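Local atomic coordinates of titin (Homo sapiens, PDB entry 6H4L), a protein that is thought to help organise the muscle sarcomere as a giant multidomain structural protein with a kinase activity, represented here by one immunoglobulin-like domain from its M-band segment. Residues Val32-Thr37 / Cys83-Gly88. Residues are numbered along the deposited sequence; the frame is centred on the assembly and turned at random.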
ATOM      1  N   VAL A  32      -6.357  -6.898  -3.619  1.00 17.18           N
ATOM      2  CA  VAL A  32      -7.416  -6.240  -4.397  1.00 18.73           C
ATOM      3  C   VAL A  32      -7.866  -7.177  -5.512  1.00 18.97           C
ATOM      4  O   VAL A  32      -7.055  -7.890  -6.114  1.00 19.21           O
ATOM      5  CB  VAL A  32      -6.930  -4.880  -4.973  1.00 21.16           C
ATOM      6  CG1 VAL A  32      -5.792  -5.089  -5.971  1.00 21.51           C
ATOM      7  CG2 VAL A  32      -8.093  -4.082  -5.590  1.00 18.52           C
ATOM      8  N   GLN A  33      -9.180  -7.186  -5.774  1.00 17.64           N
ATOM      9  CA  GLN A  33      -9.750  -7.890  -6.908  1.00 18.45           C
ATOM     10  C   GLN A  33     -10.172  -6.820  -7.897  1.00 17.70           C
ATOM     11  O   GLN A  33     -10.935  -5.918  -7.551  1.00 21.62           O
ATOM     12  CB  GLN A  33     -10.971  -8.699  -6.471  1.00 21.21           C
ATOM     13  CG  GLN A  33     -10.634  -9.824  -5.484  1.00 22.06           C
ATOM     14  CD  GLN A  33     -11.868 -10.578  -5.000  1.00 26.20           C
ATOM     15  OE1 GLN A  33     -12.999 -10.093  -5.115  1.00 29.47           O
ATOM     16  NE2 GLN A  33     -11.652 -11.776  -4.445  1.00 27.99           N
ATOM     17  N   SER A  34      -9.637  -6.886  -9.108  1.00 18.76           N
ATOM     18  CA  SER A  34      -9.859  -5.814 -10.084  1.00 19.33           C
ATOM     19  C   SER A  34      -9.790  -6.375 -11.493  1.00 25.79           C
ATOM     20  O   SER A  34      -8.899  -7.152 -11.805  1.00 27.24           O
ATOM     21  CB  SER A  34      -8.788  -4.718  -9.894  1.00 20.12           C
ATOM     22  OG  SER A  34      -8.961  -3.634 -10.782  1.00 23.68           O
ATOM     23  N   LYS A  35     -10.750  -6.015 -12.339  1.00 23.47           N
ATOM     24  CA  LYS A  35     -10.697  -6.406 -13.745  1.00 26.37           C
ATOM     25  C   LYS A  35     -11.246  -5.274 -14.612  1.00 23.43           C
ATOM     26  O   LYS A  35     -12.409  -4.930 -14.509  1.00 24.07           O
ATOM     27  CB  LYS A  35     -11.515  -7.684 -13.984  1.00 26.76           C
ATOM     28  CG  LYS A  35     -11.409  -8.204 -15.398  1.00 27.57           C
ATOM     29  CD  LYS A  35     -12.343  -9.394 -15.627  1.00 31.02           C
ATOM     30  CE  LYS A  35     -12.240  -9.891 -17.057  1.00 39.51           C
ATOM     31  NZ  LYS A  35     -13.059 -11.123 -17.272  1.00 48.15           N
ATOM     32  N   PRO A  36     -10.403  -4.676 -15.471  1.00 24.61           N
ATOM     33  CA  PRO A  36      -8.983  -4.976 -15.663  1.00 27.77           C
ATOM     34  C   PRO A  36      -8.125  -4.643 -14.446  1.00 24.28           C
ATOM     35  O   PRO A  36      -8.589  -4.021 -13.487  1.00 21.99           O
ATOM     36  CB  PRO A  36      -8.580  -4.065 -16.829  1.00 31.20           C
ATOM     37  CG  PRO A  36      -9.604  -2.998 -16.873  1.00 33.52           C
ATOM     38  CD  PRO A  36     -10.873  -3.616 -16.382  1.00 27.50           C
ATOM     39  N   THR A  37      -6.877  -5.086 -14.489  0.53 25.73           N
ATOM     40  CA  THR A  37      -5.962  -4.897 -13.374  0.53 24.91           C
ATOM     41  C   THR A  37      -5.817  -3.426 -13.010  0.53 22.53           C
ATOM     42  O   THR A  37      -5.713  -2.563 -13.881  0.53 26.10           O
ATOM     43  CB  THR A  37      -4.595  -5.499 -13.681  0.53 26.74           C
ATOM     44  OG1 THR A  37      -4.183  -5.105 -14.998  0.53 30.86           O
ATOM     45  CG2 THR A  37      -4.680  -7.009 -13.622  0.53 27.85           C
ATOM     46  N   CYS A  83      -6.403   2.102  -5.598  1.00 17.85           N
ATOM     47  CA  CYS A  83      -6.465   1.159  -6.713  1.00 19.80           C
ATOM     48  C   CYS A  83      -7.541   1.613  -7.672  1.00 17.21           C
ATOM     49  O   CYS A  83      -8.694   1.768  -7.264  1.00 19.48           O
ATOM     50  CB  CYS A  83      -6.875  -0.221  -6.213  1.00 20.02           C
ATOM     51  SG  CYS A  83      -5.772  -0.840  -4.926  1.00 21.64           S
ATOM     52  N   THR A  84      -7.179   1.830  -8.930  1.00 15.85           N
ATOM     53  CA  THR A  84      -8.113   2.424  -9.888  1.00 18.13           C
ATOM     54  C   THR A  84      -8.164   1.644 -11.194  1.00 24.39           C
ATOM     55  O   THR A  84      -7.152   1.178 -11.702  1.00 23.09           O
ATOM     56  CB  THR A  84      -7.703   3.881 -10.211  1.00 21.50           C
ATOM     57  OG1 THR A  84      -7.628   4.640  -8.995  1.00 23.92           O
ATOM     58  CG2 THR A  84      -8.712   4.546 -11.148  1.00 29.89           C
ATOM     59  N   ASN A  85      -9.362   1.498 -11.736  1.00 20.37           N
ATOM     60  CA  ASN A  85      -9.508   1.142 -13.140  1.00 21.07           C
ATOM     61  C   ASN A  85     -10.681   1.936 -13.717  1.00 21.43           C
ATOM     62  O   ASN A  85     -11.264   2.777 -13.026  1.00 20.96           O
ATOM     63  CB  ASN A  85      -9.612  -0.384 -13.360  1.00 22.56           C
ATOM     64  CG  ASN A  85     -10.927  -0.980 -12.871  1.00 21.84           C
ATOM     65  OD1 ASN A  85     -11.866  -0.262 -12.534  1.00 21.79           O
ATOM     66  ND2 ASN A  85     -10.999  -2.317 -12.846  1.00 21.91           N
ATOM     67  N   TYR A  86     -11.019   1.707 -14.979  1.00 22.19           N
ATOM     68  CA  TYR A  86     -12.044   2.538 -15.603  1.00 26.84           C
ATOM     69  C   TYR A  86     -13.419   2.380 -14.953  1.00 25.04           C
ATOM     70  O   TYR A  86     -14.280   3.244 -15.098  1.00 25.99           O
ATOM     71  CB  TYR A  86     -12.100   2.296 -17.111  1.00 28.68           C
ATOM     72  CG  TYR A  86     -12.870   1.065 -17.540  1.00 23.60           C
ATOM     73  CD1 TYR A  86     -14.211   1.159 -17.888  1.00 30.29           C
ATOM     74  CD2 TYR A  86     -12.247  -0.176 -17.641  1.00 24.58           C
ATOM     75  CE1 TYR A  86     -14.925   0.049 -18.303  1.00 28.30           C
ATOM     76  CE2 TYR A  86     -12.957  -1.304 -18.073  1.00 26.69           C
ATOM     77  CZ  TYR A  86     -14.294  -1.177 -18.399  1.00 27.40           C
ATOM     78  OH  TYR A  86     -15.020  -2.276 -18.821  1.00 27.34           O
ATOM     79  N   LYS A  87     -13.606   1.282 -14.224  1.00 22.33           N
ATOM     80  CA  LYS A  87     -14.866   0.993 -13.549  1.00 23.13           C
ATOM     81  C   LYS A  87     -15.036   1.659 -12.188  1.00 24.92           C
ATOM     82  O   LYS A  87     -16.166   1.821 -11.722  1.00 26.41           O
ATOM     83  CB  LYS A  87     -15.037  -0.518 -13.375  1.00 26.41           C
ATOM     84  CG  LYS A  87     -15.458  -1.236 -14.624  1.00 28.55           C
ATOM     85  CD  LYS A  87     -16.879  -0.819 -14.989  1.00 34.66           C
ATOM     86  CE  LYS A  87     -17.540  -1.801 -15.909  1.00 41.76           C
ATOM     87  NZ  LYS A  87     -18.953  -1.396 -16.121  1.00 36.08           N
ATOM     88  N   GLY A  88     -13.928   2.009 -11.531  1.00 21.12           N
ATOM     89  CA  GLY A  88     -14.012   2.622 -10.219  1.00 20.66           C
ATOM     90  C   GLY A  88     -12.709   2.629  -9.456  1.00 20.04           C
ATOM     91  O   GLY A  88     -11.645   2.444 -10.035  1.00 22.52           O
TER
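A single backbone carbonyl, Pro-36 O, next to a cis Lys-35–Pro-36 peptide, is gripped by side chains from both segments. Asn-85 ND2 donates to Pro-36 O at 3.0 Å, almost straight at 174°, in the carbonyl plane and on a lone pair. From its own segment Ser-34 sends OG, swung anti to the backbone N (chi1 -179°), to Pro-36 O at 2.8 Å, tilted somewhat out of that plane. Two donors thus pin the bend that follows strand 26-35. The amide of Asn-85 serves both ways: while ND2 reaches across, and also donates to the carbonyl of His-7, OD1 turns back on its own chain and accepts from Lys-87 N at 2.9 Å, with that nitrogen above the carbonyl plane rather than on a lone pair. This Asx turn lies within the type I turn from Asn-85 to Gly-88, so the amide is fixed at both ends. Nearby, Pro-36 crosses Tyr-86 at about a right angle, CD reaching CE2 at 3.5 Å, with CG in plane at the ring edge; the phenol hydroxyl is held by Asp-6. Deeper, Val-32 CG2 meets Cys-83 SG at 4.0 Å, where Leu-64 touches both side chains. The axes of strand segments 32-35 and 83-85 run 13° from parallel and come within 8.0 Å, without pairing, because they belong to different sheets: the face-to-face packing of an I-set immunoglobulin beta sandwich, here near one end of the domain.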